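Local coordinates for lipoprotein (Colwellia psychrerythraea, PDB 3O0Y) that is of unknown function but, as a DUF885 lipoprotein of the peptidase MA clan, may share the fold of zincin-like metallopeptidases, at residues F378-S383 and I448-D453; P442-Q447 and G472-S477; I367-A372 and L435-A440; R462-N467 and N590-M595. All coordinates share one frame; numbering follows the deposited sequence.

Contact 1: residues F378-S383 and I448-D453; sequences FRTTPS and IALNLD
The carboxylate of D453 is the flat group that carries this contact, and the puckered ring of P382 packs beside it. D453 turns the syn lone pairs of both oxygens to a single residue: S383 N donates to OD2 at 2.8 Å with an N-H...O angle of 155°, and S383 OG donates to OD1 at 2.6 Å. The hydroxyl can act alongside the amide of the same residue because OG sits between the backbone N and the carbonyl carbon (chi1 69°). OD2 also accepts a bond from a water 2.8 Å away, which donates weakly to T381 O, while P382 CA lies 3.2 Å from the same OD2.

The proline ring rests on the helix just before this acid. Its CB touches A449 CB at 3.6 Å, CG follows along the same methyl, and CD meets the isobutyl group of L450. That leucine has CG anti to its carbonyl carbon (chi1 -75°), which sends CD2 against the loop, where it packs 3.8 Å from T380 CG2 and also meets T380 O. W446, one turn earlier on helix 444-452, carries the packing on by touching T381 and P382.

The loop between helix 353-373 and strand 387-390 is thus packed on helix 444-452 by a proline over aliphatic side chains, with a polar clamp beyond it. Since an amide, a hydroxyl and a water all donate to the one carboxylate, D453 is probably ionised, with much of its charge offset by these three donors.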
# COMPACT_ATOMS: atom_id res chain seq x y z
N PHE A 378 -7.32 -17.46 15.70
CA PHE A 378 -7.81 -16.90 14.45
C PHE A 378 -8.80 -17.94 13.89
O PHE A 378 -8.47 -18.75 13.01
CB PHE A 378 -6.69 -16.63 13.51
CG PHE A 378 -5.84 -15.44 13.87
CD1 PHE A 378 -6.31 -14.14 13.68
CD2 PHE A 378 -4.59 -15.61 14.52
CE1 PHE A 378 -5.50 -13.07 14.01
CE2 PHE A 378 -3.77 -14.48 14.75
CZ PHE A 378 -4.21 -13.27 14.53
N ARG A 379 -9.98 -17.92 14.46
CA ARG A 379 -10.87 -19.05 14.33
C ARG A 379 -11.77 -18.95 13.05
O ARG A 379 -12.49 -19.93 12.73
CB ARG A 379 -11.73 -19.16 15.56
CG ARG A 379 -10.99 -19.41 16.85
CD ARG A 379 -12.00 -19.36 17.99
NE ARG A 379 -12.69 -18.05 17.98
CZ ARG A 379 -13.61 -17.65 18.87
NH1 ARG A 379 -14.00 -18.43 19.90
NH2 ARG A 379 -14.11 -16.44 18.74
N THR A 380 -11.75 -17.82 12.37
CA THR A 380 -12.51 -17.61 11.12
C THR A 380 -11.50 -17.56 9.96
O THR A 380 -10.67 -16.66 9.84
CB THR A 380 -13.31 -16.32 11.18
OG1 THR A 380 -14.25 -16.42 12.27
CG2 THR A 380 -14.10 -16.18 9.89
N THR A 381 -11.56 -18.55 9.08
CA THR A 381 -10.67 -18.65 7.92
C THR A 381 -11.28 -17.94 6.74
O THR A 381 -12.44 -18.21 6.37
CB THR A 381 -10.41 -20.12 7.53
OG1 THR A 381 -9.82 -20.78 8.65
CG2 THR A 381 -9.48 -20.21 6.32
N PRO A 382 -10.52 -17.06 6.12
CA PRO A 382 -11.08 -16.34 4.98
C PRO A 382 -11.21 -17.27 3.76
O PRO A 382 -10.55 -18.31 3.72
CB PRO A 382 -10.07 -15.28 4.69
CG PRO A 382 -8.82 -15.73 5.32
CD PRO A 382 -9.17 -16.57 6.48
N SER A 383 -12.05 -16.92 2.80
CA SER A 383 -12.34 -17.79 1.65
C SER A 383 -11.31 -17.70 0.49
O SER A 383 -11.56 -18.27 -0.60
CB SER A 383 -13.70 -17.45 1.06
OG SER A 383 -13.65 -16.16 0.44
N ILE A 448 -7.00 -8.69 4.87
CA ILE A 448 -7.69 -8.20 3.63
C ILE A 448 -8.74 -9.20 3.12
O ILE A 448 -9.84 -8.85 2.75
CB ILE A 448 -6.65 -7.85 2.57
CG1 ILE A 448 -6.00 -6.53 2.96
CG2 ILE A 448 -7.23 -7.78 1.12
CD1 ILE A 448 -4.76 -6.20 2.20
N ALA A 449 -8.39 -10.47 3.09
CA ALA A 449 -9.30 -11.48 2.67
C ALA A 449 -10.53 -11.60 3.57
O ALA A 449 -11.68 -11.69 3.10
CB ALA A 449 -8.53 -12.87 2.57
N LEU A 450 -10.33 -11.54 4.90
CA LEU A 450 -11.49 -11.48 5.81
C LEU A 450 -12.36 -10.25 5.52
O LEU A 450 -13.56 -10.36 5.55
CB LEU A 450 -11.06 -11.59 7.28
CG LEU A 450 -10.65 -12.96 7.73
CD1 LEU A 450 -9.96 -12.89 9.16
CD2 LEU A 450 -11.88 -13.99 7.73
N ASN A 451 -11.75 -9.09 5.29
CA ASN A 451 -12.55 -7.91 5.04
C ASN A 451 -13.36 -8.09 3.75
O ASN A 451 -14.55 -7.75 3.75
CB ASN A 451 -11.66 -6.72 4.88
CG ASN A 451 -12.40 -5.40 5.01
OD1 ASN A 451 -13.67 -5.33 5.03
ND2 ASN A 451 -11.64 -4.35 5.08
N LEU A 452 -12.75 -8.71 2.72
CA LEU A 452 -13.50 -8.93 1.49
C LEU A 452 -14.67 -9.85 1.70
O LEU A 452 -15.76 -9.64 1.13
CB LEU A 452 -12.61 -9.56 0.44
CG LEU A 452 -11.61 -8.67 -0.20
CD1 LEU A 452 -10.64 -9.59 -1.11
CD2 LEU A 452 -12.23 -7.48 -1.00
N ASP A 453 -14.52 -10.83 2.61
CA ASP A 453 -15.59 -11.74 2.92
C ASP A 453 -16.85 -11.14 3.65
O ASP A 453 -17.89 -11.82 3.76
CB ASP A 453 -15.10 -12.90 3.76
CG ASP A 453 -14.40 -14.00 2.99
OD1 ASP A 453 -14.62 -14.19 1.77
OD2 ASP A 453 -13.57 -14.70 3.69
O HOH W 1 -14.67 -15.62 6.07

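Contact 2: residues P442-Q447 and G472-S477; sequences PGHHWQ and GWALYS
W473 lies with its indole nitrogen pointing into the turn that begins helix 444-452, and Q447 slides past it in the opposite direction, amide and ring planes 75° apart. NE1 donates to P442 O at 2.8 Å with an N-H...O angle of 152°; the oxygen uses an in-plane lone pair and sits close to the indole plane. Q447 packs on the same ring, CB 3.5 Å from W473 CD1. Its CG, anti to the backbone N (chi1 177°), carries the chain off-centre over the five-membered ring, and the bend at chi2 then turns the amide off.

One turn back, H444 offers a ring face to A474, whose CB stands 3.6 Å above the imidazole plane in a CH-pi contact. G443, at the N-cap position, lets its CA come 4.2 Å from A474 CA, and S477 CB packs there too. A phenylalanine in place of W473 would probably leave P442 O without this donor.

The run HEANPGHH, with its His-Glu pair and later histidines, is reminiscent of the zincin HExxH signature, though the spacing differs. Chemically, the indole bond satisfies a buried carbonyl right where helix 444-452 begins.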
# COMPACT_ATOMS: atom_id res chain seq x y z
N PRO A 442 -0.42 -14.06 9.81
CA PRO A 442 -1.73 -13.47 10.07
C PRO A 442 -1.83 -11.99 9.68
O PRO A 442 -2.84 -11.36 10.03
CB PRO A 442 -1.82 -13.55 11.61
CG PRO A 442 -0.49 -13.80 12.05
CD PRO A 442 0.45 -14.06 11.00
N GLY A 443 -0.93 -11.53 8.82
CA GLY A 443 -0.92 -10.12 8.38
C GLY A 443 -1.84 -9.72 7.22
O GLY A 443 -3.04 -9.98 7.25
N HIS A 444 -1.28 -9.15 6.18
CA HIS A 444 -2.10 -8.54 5.15
C HIS A 444 -3.09 -9.49 4.50
O HIS A 444 -4.25 -9.10 4.35
CB HIS A 444 -1.27 -7.94 4.05
CG HIS A 444 -0.58 -6.64 4.38
ND1 HIS A 444 -1.18 -5.65 5.15
CD2 HIS A 444 0.63 -6.18 4.02
CE1 HIS A 444 -0.34 -4.61 5.20
NE2 HIS A 444 0.76 -4.90 4.53
N HIS A 445 -2.69 -10.68 4.09
CA HIS A 445 -3.61 -11.57 3.40
C HIS A 445 -4.79 -11.96 4.30
O HIS A 445 -5.98 -11.86 3.93
CB HIS A 445 -2.91 -12.83 2.87
CG HIS A 445 -3.89 -13.79 2.25
ND1 HIS A 445 -4.50 -13.50 1.04
CD2 HIS A 445 -4.52 -14.90 2.74
CE1 HIS A 445 -5.40 -14.45 0.77
NE2 HIS A 445 -5.45 -15.30 1.80
N TRP A 446 -4.50 -12.37 5.53
CA TRP A 446 -5.52 -12.83 6.42
C TRP A 446 -6.55 -11.69 6.63
O TRP A 446 -7.76 -11.91 6.56
CB TRP A 446 -4.93 -13.33 7.73
CG TRP A 446 -5.84 -14.21 8.55
CD1 TRP A 446 -6.53 -13.84 9.68
CD2 TRP A 446 -6.06 -15.60 8.38
NE1 TRP A 446 -7.16 -14.92 10.20
CE2 TRP A 446 -6.91 -16.01 9.43
CE3 TRP A 446 -5.61 -16.54 7.45
CZ2 TRP A 446 -7.34 -17.32 9.57
CZ3 TRP A 446 -6.04 -17.83 7.61
CH2 TRP A 446 -6.83 -18.23 8.68
N GLN A 447 -6.05 -10.49 6.86
CA GLN A 447 -6.90 -9.34 7.18
C GLN A 447 -7.69 -8.90 5.98
O GLN A 447 -8.95 -8.83 6.06
CB GLN A 447 -6.08 -8.21 7.75
CG GLN A 447 -6.80 -6.94 8.07
CD GLN A 447 -6.90 -6.04 6.88
OE1 GLN A 447 -5.91 -5.52 6.40
NE2 GLN A 447 -8.18 -5.73 6.49
N GLY A 472 -1.07 -1.05 10.67
CA GLY A 472 -0.97 -1.33 12.05
C GLY A 472 -1.34 -2.78 12.36
O GLY A 472 -0.66 -3.44 13.18
N TRP A 473 -2.35 -3.30 11.66
CA TRP A 473 -2.73 -4.71 11.85
C TRP A 473 -1.54 -5.62 11.49
O TRP A 473 -1.25 -6.57 12.21
CB TRP A 473 -3.96 -5.08 10.97
CG TRP A 473 -4.11 -6.62 10.99
CD1 TRP A 473 -3.62 -7.48 10.10
CD2 TRP A 473 -4.50 -7.40 12.14
NE1 TRP A 473 -3.74 -8.76 10.57
CE2 TRP A 473 -4.30 -8.73 11.81
CE3 TRP A 473 -5.09 -7.08 13.34
CZ2 TRP A 473 -4.58 -9.75 12.71
CZ3 TRP A 473 -5.36 -8.09 14.24
CH2 TRP A 473 -5.18 -9.40 13.89
N ALA A 474 -0.92 -5.37 10.35
CA ALA A 474 0.12 -6.30 9.87
C ALA A 474 1.31 -6.27 10.82
O ALA A 474 1.87 -7.30 11.15
CB ALA A 474 0.55 -6.00 8.43
N LEU A 475 1.68 -5.08 11.33
CA LEU A 475 2.76 -5.01 12.33
C LEU A 475 2.38 -5.68 13.65
O LEU A 475 3.20 -6.43 14.25
CB LEU A 475 3.17 -3.52 12.50
CG LEU A 475 4.43 -3.19 13.27
CD1 LEU A 475 5.66 -3.93 12.64
CD2 LEU A 475 4.59 -1.65 13.38
N TYR A 476 1.11 -5.51 14.10
CA TYR A 476 0.59 -6.25 15.26
C TYR A 476 0.69 -7.75 15.04
O TYR A 476 1.10 -8.45 15.98
CB TYR A 476 -0.84 -5.80 15.58
CG TYR A 476 -1.56 -6.69 16.54
CD1 TYR A 476 -1.42 -6.54 17.90
CD2 TYR A 476 -2.43 -7.64 16.09
CE1 TYR A 476 -2.07 -7.44 18.80
CE2 TYR A 476 -3.08 -8.52 16.97
CZ TYR A 476 -2.95 -8.37 18.32
OH TYR A 476 -3.55 -9.34 19.17
N SER A 477 0.35 -8.25 13.82
CA SER A 477 0.40 -9.67 13.39
C SER A 477 1.78 -10.25 13.63
O SER A 477 1.92 -11.41 14.06
CB SER A 477 0.21 -9.81 11.81
OG SER A 477 -1.16 -9.66 11.77

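Contact 3: residues I367-A372 and L435-A440; sequences ITEVTA and LTYHEA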
# COMPACT_ATOMS: atom_id res chain seq x y z
N ILE A 367 4.45 -20.09 5.97
CA ILE A 367 2.98 -19.82 5.80
C ILE A 367 2.20 -21.01 6.30
O ILE A 367 1.26 -20.84 7.09
CB ILE A 367 2.61 -19.47 4.37
CG1 ILE A 367 3.33 -18.22 3.98
CG2 ILE A 367 1.05 -19.32 4.22
CD1 ILE A 367 3.16 -17.86 2.51
N THR A 368 2.57 -22.22 5.88
CA THR A 368 1.85 -23.41 6.25
C THR A 368 1.82 -23.60 7.76
O THR A 368 0.76 -23.95 8.35
CB THR A 368 2.46 -24.66 5.53
OG1 THR A 368 2.37 -24.42 4.12
CG2 THR A 368 1.76 -25.95 5.94
N GLU A 369 3.00 -23.48 8.38
CA GLU A 369 3.12 -23.69 9.80
C GLU A 369 2.29 -22.67 10.59
O GLU A 369 1.58 -23.03 11.49
CB GLU A 369 4.58 -23.65 10.21
CG GLU A 369 4.83 -23.72 11.71
CD GLU A 369 6.34 -23.43 12.02
OE1 GLU A 369 6.98 -22.44 11.47
OE2 GLU A 369 6.90 -24.27 12.76
N VAL A 370 2.45 -21.38 10.31
CA VAL A 370 1.77 -20.37 11.13
C VAL A 370 0.25 -20.46 10.95
O VAL A 370 -0.48 -20.23 11.87
CB VAL A 370 2.28 -18.94 10.87
CG1 VAL A 370 1.89 -18.38 9.41
CG2 VAL A 370 1.82 -18.01 12.03
N THR A 371 -0.21 -20.79 9.74
CA THR A 371 -1.64 -20.78 9.48
C THR A 371 -2.31 -21.87 10.26
O THR A 371 -3.37 -21.68 10.83
CB THR A 371 -1.89 -20.98 7.96
OG1 THR A 371 -1.26 -19.93 7.25
CG2 THR A 371 -3.42 -21.00 7.63
N ALA A 372 -1.58 -22.98 10.42
CA ALA A 372 -2.06 -24.09 11.24
C ALA A 372 -2.02 -23.77 12.72
O ALA A 372 -2.98 -24.02 13.46
CB ALA A 372 -1.20 -25.35 10.97
N LEU A 435 8.78 -10.94 7.68
CA LEU A 435 8.24 -10.41 6.40
C LEU A 435 7.07 -11.27 5.96
O LEU A 435 6.04 -10.77 5.49
CB LEU A 435 9.30 -10.36 5.37
CG LEU A 435 8.87 -9.85 4.00
CD1 LEU A 435 8.44 -8.34 4.19
CD2 LEU A 435 10.01 -10.01 2.99
N THR A 436 7.23 -12.58 6.13
CA THR A 436 6.24 -13.52 5.67
C THR A 436 4.95 -13.46 6.51
O THR A 436 3.80 -13.57 5.97
CB THR A 436 6.83 -14.93 5.62
OG1 THR A 436 7.93 -14.97 4.69
CG2 THR A 436 5.78 -15.98 5.34
N TYR A 437 5.11 -13.23 7.82
CA TYR A 437 3.94 -12.99 8.64
C TYR A 437 3.25 -11.72 8.35
O TYR A 437 2.00 -11.64 8.37
CB TYR A 437 4.29 -13.15 10.13
CG TYR A 437 4.97 -14.45 10.51
CD1 TYR A 437 4.66 -15.68 9.91
CD2 TYR A 437 5.99 -14.47 11.46
CE1 TYR A 437 5.30 -16.80 10.23
CE2 TYR A 437 6.59 -15.61 11.82
CZ TYR A 437 6.28 -16.79 11.21
OH TYR A 437 6.99 -17.96 11.52
N HIS A 438 4.02 -10.67 8.05
CA HIS A 438 3.50 -9.39 7.71
C HIS A 438 2.69 -9.39 6.42
O HIS A 438 1.56 -8.86 6.40
CB HIS A 438 4.67 -8.48 7.53
CG HIS A 438 4.32 -7.07 7.20
ND1 HIS A 438 4.02 -6.63 5.95
CD2 HIS A 438 4.08 -6.01 8.02
CE1 HIS A 438 3.85 -5.33 5.95
NE2 HIS A 438 3.78 -4.93 7.21
N GLU A 439 3.22 -10.07 5.40
CA GLU A 439 2.61 -10.02 4.06
C GLU A 439 1.46 -10.97 3.91
O GLU A 439 0.47 -10.71 3.19
CB GLU A 439 3.65 -10.21 2.98
CG GLU A 439 4.79 -9.15 2.88
CD GLU A 439 4.38 -7.76 2.58
OE1 GLU A 439 3.21 -7.49 2.38
OE2 GLU A 439 5.31 -6.92 2.58
N ALA A 440 1.62 -12.14 4.48
CA ALA A 440 0.66 -13.22 4.31
C ALA A 440 -0.18 -13.40 5.55
O ALA A 440 -1.10 -12.58 5.75
CB ALA A 440 1.32 -14.47 3.77
O HOH W 2 5.96 -20.24 10.49
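I367 and T436 meet at about a right angle, I367 CG1 against T436 CG2 at 3.6 Å. Farther out, I367 CD1 reaches A440 CB at 4.1 Å, just where helix 432-439 gives way to loop. The other half of the contact is V370 against Y437: V370 CB lies 3.8 Å from Y437 CE1, and CG1 keeps a similar distance, so the valine packs obliquely against CE1 and CD1. Y437 has CG anti to its carbonyl carbon (chi1 -53°), which swings the ring across to helix 353-373. Its hydroxyl donates to a water 2.7 Å away that lies in the ring plane, and the water in turn donates to E369 OE1 at 2.6 Å.

The two short helical segments cross at -60°, with axes 10.7 Å apart. Helix 432-439 ends with H438 and E439, whose His-Glu pair is reminiscent of the start of a zincin HExxH motif. Replacing Y437 by a phenylalanine would probably leave the bridging water without its tyrosine donor and E369 freer to turn.

Further bonds set the first shell in place. T436 OG1 pairs with Y417 OH and L432 O, which turns its methyl to I367. I367 O takes both T371 N and T371 OG1, from opposite faces of its plane, and T371 OG1 is also linked to N441 ND2. A481 of helix 467-483 and M486 of the loop that follows it pack on Y437.

Contact 4: residues R462-N467 and N590-M595; sequences RIAPYN and NGAVPM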
# COMPACT_ATOMS: atom_id res chain seq x y z
N ARG A 462 -15.73 -3.06 2.18
CA ARG A 462 -15.04 -4.31 2.00
C ARG A 462 -13.58 -4.18 1.51
O ARG A 462 -12.78 -5.10 1.69
CB ARG A 462 -15.81 -5.27 1.08
CG ARG A 462 -17.16 -5.59 1.61
CD ARG A 462 -18.04 -6.23 0.63
NE ARG A 462 -17.52 -7.53 0.24
CZ ARG A 462 -18.01 -8.26 -0.77
NH1 ARG A 462 -19.06 -7.83 -1.45
NH2 ARG A 462 -17.51 -9.45 -1.04
N ILE A 463 -13.24 -3.05 0.93
CA ILE A 463 -11.89 -2.75 0.43
C ILE A 463 -11.29 -1.47 1.02
O ILE A 463 -10.35 -0.88 0.45
CB ILE A 463 -11.91 -2.58 -1.09
CG1 ILE A 463 -12.93 -1.54 -1.53
CG2 ILE A 463 -12.34 -3.94 -1.75
CD1 ILE A 463 -12.63 -0.92 -2.98
N ALA A 464 -11.85 -1.01 2.14
CA ALA A 464 -11.53 0.32 2.69
C ALA A 464 -10.03 0.37 2.96
O ALA A 464 -9.53 -0.49 3.68
CB ALA A 464 -12.31 0.48 4.06
N PRO A 465 -9.32 1.38 2.43
CA PRO A 465 -7.86 1.42 2.58
C PRO A 465 -7.47 2.36 3.72
O PRO A 465 -7.05 3.53 3.39
CB PRO A 465 -7.40 2.15 1.33
CG PRO A 465 -8.52 2.94 0.91
CD PRO A 465 -9.79 2.38 1.47
N TYR A 466 -7.94 2.11 4.92
CA TYR A 466 -7.50 2.77 6.14
C TYR A 466 -6.03 2.36 6.46
O TYR A 466 -5.75 1.29 6.98
CB TYR A 466 -8.42 2.36 7.29
CG TYR A 466 -9.72 3.10 7.24
CD1 TYR A 466 -9.75 4.46 7.54
CD2 TYR A 466 -10.91 2.48 6.85
CE1 TYR A 466 -10.95 5.19 7.43
CE2 TYR A 466 -12.07 3.23 6.76
CZ TYR A 466 -12.09 4.52 7.06
OH TYR A 466 -13.30 5.24 7.01
N ASN A 467 -5.11 3.23 6.17
CA ASN A 467 -3.68 2.92 6.31
C ASN A 467 -3.26 2.52 7.73
O ASN A 467 -2.46 1.60 7.90
CB ASN A 467 -2.89 4.19 5.84
CG ASN A 467 -1.43 3.97 5.69
OD1 ASN A 467 -0.98 3.20 4.86
ND2 ASN A 467 -0.65 4.74 6.45
N ASN A 590 -15.04 -6.94 11.37
CA ASN A 590 -15.74 -5.72 11.05
C ASN A 590 -15.03 -4.87 10.01
O ASN A 590 -15.49 -3.77 9.69
CB ASN A 590 -16.05 -4.93 12.35
CG ASN A 590 -16.85 -5.77 13.36
OD1 ASN A 590 -17.98 -6.13 13.06
ND2 ASN A 590 -16.28 -6.11 14.48
N GLY A 591 -13.98 -5.39 9.40
CA GLY A 591 -13.32 -4.71 8.29
C GLY A 591 -12.36 -3.63 8.74
O GLY A 591 -12.31 -3.26 9.91
N ALA A 592 -11.66 -3.06 7.78
CA ALA A 592 -10.77 -1.95 8.02
C ALA A 592 -11.60 -0.72 8.34
O ALA A 592 -12.55 -0.38 7.63
CB ALA A 592 -9.85 -1.68 6.73
N VAL A 593 -11.25 -0.05 9.43
CA VAL A 593 -12.07 1.05 9.99
C VAL A 593 -11.12 2.10 10.63
O VAL A 593 -9.99 1.82 10.97
CB VAL A 593 -13.04 0.53 11.07
CG1 VAL A 593 -14.22 -0.33 10.45
CG2 VAL A 593 -12.25 -0.36 12.14
N PRO A 594 -11.62 3.32 10.85
CA PRO A 594 -10.91 4.28 11.69
C PRO A 594 -10.79 3.77 13.08
O PRO A 594 -11.62 2.96 13.54
CB PRO A 594 -11.82 5.52 11.65
CG PRO A 594 -12.85 5.27 10.67
CD PRO A 594 -12.93 3.82 10.39
N MET A 595 -9.72 4.16 13.75
CA MET A 595 -9.54 3.83 15.14
C MET A 595 -10.74 4.10 16.05
O MET A 595 -11.02 3.32 16.96
CB MET A 595 -8.22 4.40 15.68
CG MET A 595 -6.88 3.69 15.02
SD MET A 595 -6.60 1.91 15.24
CE MET A 595 -7.26 1.39 13.60
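A464 and A592 bring two irregular loops together with their CA atoms 5.8 Å apart, and no hydrogen bond joins the backbones across the contact. G591, with its phi of 81°, turns the second loop just before A592. The methyl of A592 then points at the first loop, where its CB lies 3.3 Å from A464 O.

Y466 is the side chain that makes most of the contact. Its CG lies anti to the carbonyl carbon (chi1 -78°), which lays the ring along the backbone from A592 to P594. One face sits over the peptide link between V593 and P594: P594 N is 3.8 Å above the ring centre, and V593 C lies at a similar height but toward the rim. P594 CD approaches the same face 23° off the ring normal, a CH-pi contact, and lies 3.5 Å from Y466 CZ at the phenol end of the ring. A592 O comes in obliquely, 3.4 Å from Y466 CD2.

From outside, V108 and L112 of helix 100-117 pack on the tyrosine, while Y469 touches A592 and V593. Both loops lead straight into helices: Y466 and P594 hold the N-cap positions of helices 467-483 and 595-608, and M595 N is bonded to D297 OD2. The result is a proline–tyrosine CH-pi contact joining two helix starts, one of them the beginning of the helix that bears E471, within a mainly helical fold.

How the contacts relate
Helix 444-452 ties contacts 1 and 2 together: their centres are 12 Å apart, and W446 fills the space between, with T380 O 3.4 Å from W446 CZ2. Contact 3 lies nearest to contact 2, centres 10 Å apart, because helix 432-439 is followed, after a short turn, by helix 444-452; H444 N lies 2.9 Å from H438 O, a probable hydrogen bond. Contact 4 meets contact 1 where R462 NH2 comes 2.8 Å from L452 O, but its centre is 21 Å from that of contact 3. By contact 2 a sulfate, probably from the crystallisation liquor, sits about 5 Å from the H444 side chain and may mark a pocket; the H444 ring also meets that of H438.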